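Local coordinates for protein TRAP dicarboxylate transporter-DctP subunit (Desulfovibrio desulfuricans subsp. desulfuricans, PDB 4NHB) that binds sn-glycerol-3-phosphate as the periplasmic solute-binding subunit of a TRAP transporter, probably delivering it to the membrane components for uptake, at residues V30-E43 with Y78-T92. Residues are numbered along the deposited sequence; the frame is centred on the assembly and turned at random.
With G3P (sn-glycerol-3-phosphate), chain P.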
loop_
_atom_site.group_PDB
_atom_site.type_symbol
_atom_site.label_atom_id
_atom_site.label_comp_id
_atom_site.label_asym_id
_atom_site.label_seq_id
_atom_site.Cartn_x
_atom_site.Cartn_y
_atom_site.Cartn_z
ATOM N N VAL A 30 18.615 -16.779 8.833
ATOM C CA VAL A 30 18.416 -15.439 8.280
ATOM C C VAL A 30 17.211 -15.365 7.359
ATOM O O VAL A 30 17.062 -16.187 6.456
ATOM C CB VAL A 30 19.634 -14.943 7.519
ATOM C CG1 VAL A 30 19.317 -13.610 6.839
ATOM C CG2 VAL A 30 20.809 -14.786 8.470
ATOM N N ILE A 31 16.339 -14.391 7.623
ATOM C CA ILE A 31 15.225 -14.057 6.721
ATOM C C ILE A 31 15.462 -12.718 5.992
ATOM O O ILE A 31 15.636 -11.678 6.616
ATOM C CB ILE A 31 13.887 -13.982 7.500
ATOM C CG1 ILE A 31 13.489 -15.372 8.011
ATOM C CG2 ILE A 31 12.789 -13.400 6.641
ATOM C CD1 ILE A 31 12.260 -15.366 8.925
ATOM N N LYS A 32 15.474 -12.766 4.672
ATOM C CA LYS A 32 15.686 -11.586 3.861
ATOM C C LYS A 32 14.327 -11.098 3.421
ATOM O O LYS A 32 13.524 -11.876 2.929
ATOM C CB LYS A 32 16.493 -11.931 2.633
ATOM C CG LYS A 32 17.728 -12.796 2.887
ATOM C CD LYS A 32 18.976 -11.986 2.841
ATOM C CE LYS A 32 20.191 -12.804 3.280
ATOM N NZ LYS A 32 21.077 -13.158 2.144
ATOM N N MET A 33 14.074 -9.814 3.648
ATOM C CA MET A 33 12.849 -9.156 3.287
ATOM C C MET A 33 13.136 -7.930 2.451
ATOM O O MET A 33 13.895 -7.047 2.865
ATOM C CB MET A 33 12.137 -8.673 4.543
ATOM C CG MET A 33 10.717 -8.252 4.322
ATOM S SD MET A 33 10.019 -7.525 5.802
ATOM C CE MET A 33 10.201 -8.800 7.030
ATOM N N ALA A 34 12.488 -7.843 1.309
ATOM C CA ALA A 34 12.633 -6.673 0.459
ATOM C C ALA A 34 11.389 -5.823 0.515
ATOM O O ALA A 34 10.287 -6.319 0.725
ATOM C CB ALA A 34 12.878 -7.092 -0.963
ATOM N N GLY A 35 11.584 -4.531 0.296
ATOM C CA GLY A 35 10.487 -3.596 0.155
ATOM C C GLY A 35 10.797 -2.490 -0.815
ATOM O O GLY A 35 11.838 -2.517 -1.478
ATOM N N MET A 36 9.898 -1.507 -0.867
ATOM C CA MET A 36 9.855 -0.565 -1.978
ATOM C C MET A 36 9.863 0.855 -1.483
ATOM O O MET A 36 9.816 1.783 -2.301
ATOM C CB MET A 36 8.601 -0.797 -2.855
ATOM C CG MET A 36 7.299 -0.550 -2.125
ATOM S SD MET A 36 5.828 -0.720 -3.223
ATOM C CE MET A 36 5.985 0.775 -4.205
ATOM N N LYS A 37 9.950 1.033 -0.157
ATOM C CA LYS A 37 9.813 2.365 0.435
ATOM C C LYS A 37 11.067 2.817 1.196
ATOM O O LYS A 37 11.884 2.004 1.641
ATOM C CB LYS A 37 8.561 2.482 1.335
ATOM C CG LYS A 37 7.222 2.215 0.665
ATOM C CD LYS A 37 6.929 3.207 -0.494
ATOM C CE LYS A 37 5.602 2.873 -1.186
ATOM N NZ LYS A 37 5.162 3.953 -2.135
ATOM N N PRO A 38 11.261 4.132 1.305
ATOM C CA PRO A 38 12.401 4.624 2.078
ATOM C C PRO A 38 12.228 4.452 3.614
ATOM O O PRO A 38 11.151 4.144 4.143
ATOM C CB PRO A 38 12.485 6.089 1.677
ATOM C CG PRO A 38 11.128 6.422 1.323
ATOM C CD PRO A 38 10.498 5.227 0.695
ATOM N N GLU A 39 13.331 4.637 4.319
ATOM C CA GLU A 39 13.325 4.668 5.777
ATOM C C GLU A 39 12.384 5.765 6.234
ATOM O O GLU A 39 12.217 6.754 5.539
ATOM C CB GLU A 39 14.731 4.929 6.293
ATOM C CG GLU A 39 15.682 3.797 6.024
ATOM C CD GLU A 39 15.426 2.605 6.928
ATOM O OE1 GLU A 39 14.798 2.797 7.987
ATOM O OE2 GLU A 39 15.826 1.483 6.571
ATOM N N GLY A 40 11.735 5.532 7.377
ATOM C CA GLY A 40 10.798 6.447 8.002
ATOM C C GLY A 40 9.420 6.419 7.372
ATOM O O GLY A 40 8.569 7.190 7.745
ATOM N N GLU A 41 9.213 5.546 6.394
ATOM C CA GLU A 41 7.905 5.427 5.736
ATOM C C GLU A 41 7.215 4.209 6.362
ATOM O O GLU A 41 7.882 3.235 6.733
ATOM C CB GLU A 41 8.105 5.288 4.225
ATOM C CG GLU A 41 6.922 5.729 3.339
ATOM C CD GLU A 41 6.000 4.578 2.958
ATOM O OE1 GLU A 41 5.157 4.746 2.037
ATOM O OE2 GLU A 41 6.055 3.530 3.639
ATOM N N PRO A 42 5.875 4.260 6.516
ATOM C CA PRO A 42 5.241 3.185 7.294
ATOM C C PRO A 42 5.544 1.760 6.866
ATOM O O PRO A 42 5.680 0.956 7.786
ATOM C CB PRO A 42 3.747 3.488 7.204
ATOM C CG PRO A 42 3.684 5.009 6.966
ATOM C CD PRO A 42 4.940 5.347 6.170
ATOM N N GLU A 43 5.699 1.452 5.571
ATOM C CA GLU A 43 6.030 0.082 5.153
ATOM C C GLU A 43 7.344 -0.361 5.802
ATOM O O GLU A 43 7.431 -1.413 6.467
ATOM C CB GLU A 43 6.097 -0.023 3.637
ATOM C CG GLU A 43 6.303 -1.455 3.148
ATOM C CD GLU A 43 6.643 -1.538 1.677
ATOM O OE1 GLU A 43 7.832 -1.416 1.272
ATOM O OE2 GLU A 43 5.720 -1.815 0.919
ATOM N N TYR A 78 11.185 -8.260 -6.887
ATOM C CA TYR A 78 11.339 -8.847 -5.566
ATOM C C TYR A 78 10.131 -9.741 -5.249
ATOM O O TYR A 78 10.293 -10.681 -4.496
ATOM C CB TYR A 78 11.681 -7.818 -4.456
ATOM C CG TYR A 78 10.597 -6.832 -4.018
ATOM C CD1 TYR A 78 9.420 -7.264 -3.418
ATOM C CD2 TYR A 78 10.784 -5.478 -4.181
ATOM C CE1 TYR A 78 8.457 -6.369 -3.007
ATOM C CE2 TYR A 78 9.847 -4.550 -3.743
ATOM C CZ TYR A 78 8.694 -4.986 -3.141
ATOM O OH TYR A 78 7.768 -4.036 -2.703
ATOM N N ILE A 79 8.955 -9.473 -5.840
ATOM C CA ILE A 79 7.803 -10.389 -5.667
ATOM C C ILE A 79 8.207 -11.762 -6.241
ATOM O O ILE A 79 8.141 -12.801 -5.573
ATOM C CB ILE A 79 6.513 -9.839 -6.332
ATOM C CG1 ILE A 79 5.941 -8.704 -5.471
ATOM C CG2 ILE A 79 5.477 -10.943 -6.483
ATOM C CD1 ILE A 79 4.989 -7.699 -6.191
ATOM N N ALA A 80 8.748 -11.729 -7.451
ATOM C CA ALA A 80 9.156 -12.952 -8.141
ATOM C C ALA A 80 10.219 -13.655 -7.342
ATOM O O ALA A 80 10.169 -14.863 -7.206
ATOM C CB ALA A 80 9.681 -12.615 -9.534
ATOM N N ALA A 81 11.182 -12.905 -6.803
ATOM C CA ALA A 81 12.238 -13.514 -6.004
ATOM C C ALA A 81 11.672 -14.140 -4.739
ATOM O O ALA A 81 12.223 -15.138 -4.234
ATOM C CB ALA A 81 13.303 -12.503 -5.636
ATOM N N THR A 82 10.592 -13.565 -4.211
ATOM C CA THR A 82 10.046 -14.101 -2.980
ATOM C C THR A 82 9.247 -15.352 -3.324
ATOM O O THR A 82 9.252 -16.313 -2.556
ATOM C CB THR A 82 9.188 -13.103 -2.193
ATOM O OG1 THR A 82 9.903 -11.865 -1.991
ATOM C CG2 THR A 82 8.854 -13.675 -0.833
ATOM N N ARG A 83 8.587 -15.336 -4.478
ATOM C CA ARG A 83 7.822 -16.496 -4.930
ATOM C C ARG A 83 8.775 -17.657 -5.116
ATOM O O ARG A 83 8.474 -18.780 -4.749
ATOM C CB ARG A 83 7.068 -16.209 -6.221
ATOM C CG ARG A 83 5.924 -15.229 -6.002
ATOM C CD ARG A 83 5.170 -14.967 -7.273
ATOM N NE ARG A 83 4.390 -16.148 -7.701
ATOM C CZ ARG A 83 3.880 -16.298 -8.921
ATOM N NH1 ARG A 83 4.074 -15.368 -9.841
ATOM N NH2 ARG A 83 3.170 -17.383 -9.231
ATOM N N LYS A 84 9.957 -17.366 -5.637
ATOM C CA LYS A 84 10.938 -18.415 -5.850
ATOM C C LYS A 84 11.645 -18.871 -4.587
ATOM O O LYS A 84 12.205 -19.965 -4.569
ATOM C CB LYS A 84 11.936 -17.962 -6.921
ATOM C CG LYS A 84 11.231 -17.669 -8.242
ATOM C CD LYS A 84 12.042 -18.111 -9.473
ATOM C CE LYS A 84 12.529 -16.951 -10.344
ATOM N NZ LYS A 84 11.518 -15.841 -10.575
ATOM N N GLY A 85 11.606 -18.060 -3.522
ATOM C CA GLY A 85 12.290 -18.389 -2.286
ATOM C C GLY A 85 13.740 -17.973 -2.287
ATOM O O GLY A 85 14.504 -18.228 -1.349
ATOM N N ILE A 86 14.136 -17.297 -3.346
ATOM C CA ILE A 86 15.451 -16.667 -3.354
ATOM C C ILE A 86 15.603 -15.741 -2.177
ATOM O O ILE A 86 16.677 -15.668 -1.568
ATOM C CB ILE A 86 15.683 -15.938 -4.662
ATOM C CG1 ILE A 86 15.797 -17.015 -5.742
ATOM C CG2 ILE A 86 16.921 -15.080 -4.560
ATOM C CD1 ILE A 86 15.583 -16.528 -7.053
ATOM N N ILE A 87 14.524 -15.036 -1.851
ATOM C CA ILE A 87 14.422 -14.354 -0.544
ATOM C C ILE A 87 13.176 -14.890 0.147
ATOM O O ILE A 87 12.316 -15.467 -0.529
ATOM C CB ILE A 87 14.381 -12.807 -0.634
ATOM C CG1 ILE A 87 13.142 -12.340 -1.394
ATOM C CG2 ILE A 87 15.688 -12.300 -1.236
ATOM C CD1 ILE A 87 12.959 -10.819 -1.484
ATOM N N GLN A 88 13.064 -14.716 1.467
ATOM C CA GLN A 88 11.960 -15.363 2.185
ATOM C C GLN A 88 10.706 -14.495 2.284
ATOM O O GLN A 88 9.590 -15.016 2.246
ATOM C CB GLN A 88 12.379 -15.815 3.584
ATOM C CG GLN A 88 13.483 -16.864 3.613
ATOM C CD GLN A 88 14.751 -16.358 3.010
ATOM O OE1 GLN A 88 15.227 -15.278 3.342
ATOM N NE2 GLN A 88 15.311 -17.134 2.081
ATOM N N MET A 89 10.891 -13.182 2.402
ATOM C CA MET A 89 9.769 -12.273 2.608
ATOM C C MET A 89 9.834 -11.000 1.780
ATOM O O MET A 89 10.894 -10.621 1.289
ATOM C CB MET A 89 9.720 -11.887 4.076
ATOM C CG MET A 89 9.398 -13.058 4.954
ATOM S SD MET A 89 9.201 -12.546 6.685
ATOM C CE MET A 89 7.699 -11.556 6.631
ATOM N N CYS A 90 8.696 -10.329 1.642
ATOM C CA CYS A 90 8.672 -9.025 0.968
ATOM C C CYS A 90 7.497 -8.226 1.483
ATOM O O CYS A 90 6.537 -8.803 1.968
ATOM C CB CYS A 90 8.614 -9.158 -0.568
ATOM S SG CYS A 90 7.110 -9.800 -1.292
ATOM N N ALA A 91 7.616 -6.896 1.430
ATOM C CA ALA A 91 6.515 -5.993 1.765
ATOM C C ALA A 91 6.055 -5.313 0.484
ATOM O O ALA A 91 6.872 -4.706 -0.225
ATOM C CB ALA A 91 6.982 -4.925 2.749
ATOM N N THR A 92 4.772 -5.419 0.178
ATOM C CA THR A 92 4.237 -4.730 -0.980
ATOM C C THR A 92 2.727 -4.605 -0.834
ATOM O O THR A 92 2.153 -5.054 0.193
ATOM C CB THR A 92 4.696 -5.425 -2.290
ATOM O OG1 THR A 92 4.518 -4.537 -3.396
ATOM C CG2 THR A 92 3.916 -6.697 -2.579
HETATM O O1 G3P P . -0.395 -0.751 -2.955
HETATM C C1 G3P P . -0.078 -0.184 -4.192
HETATM C C2 G3P P . 0.730 1.104 -3.987
HETATM O O2 G3P P . 1.899 0.803 -3.274
HETATM C C3 G3P P . 1.091 1.702 -5.356
HETATM O O1P G3P P . 1.268 3.076 -5.218
HETATM O O4P G3P P . 3.244 3.060 -3.796
HETATM O O2P G3P P . 3.544 3.089 -6.323
HETATM O O3P G3P P . 2.759 5.141 -5.143
HETATM P P G3P P . 2.801 3.616 -5.119
#
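A34 and M33 pair in parallel with C90 and M89, the two strands running 20° apart. M89 N gives a hydrogen bond to K32 O, A34 N one to M89 O, and A91 N one to A34 O at 2.8 Å. The packing is tight on both faces. On one, the methionines cross with M33 CE 3.7 Å from M89 CE, while I31 CG2 lies against M89 SD. On the other, A34 CB touches both Y78 CB and I87 CD1, each 3.8 Å away. Y78, its CG between backbone N and carbonyl carbon (chi1 71°), turns a ring face to A34 O, which lies above it toward the rim; its OH weakly hydrogen-bonds A91 O. E43 CG rests on A91 CB; its OE1 takes the M36 N-H almost straight (173°), and OE2 hydrogen-bonds ligand-binding H238, tying the loop after strand 30-34 to the pocket, where K37 NZ hydrogen-bonds ligand O4P at 2.7 Å. Q88 OE1 takes K32 N-H nearly straight, but solvent lies near: V30 is exposed and K32 leads its amine away. Strand 30-34 lies between parallel strands 63-67 and 89-92, linked through helix 75-84 in a beta-alpha-beta crossover, the β2-β1-β3 order of periplasmic binding proteins; helix 42-57 packs against M33, M89 and A91.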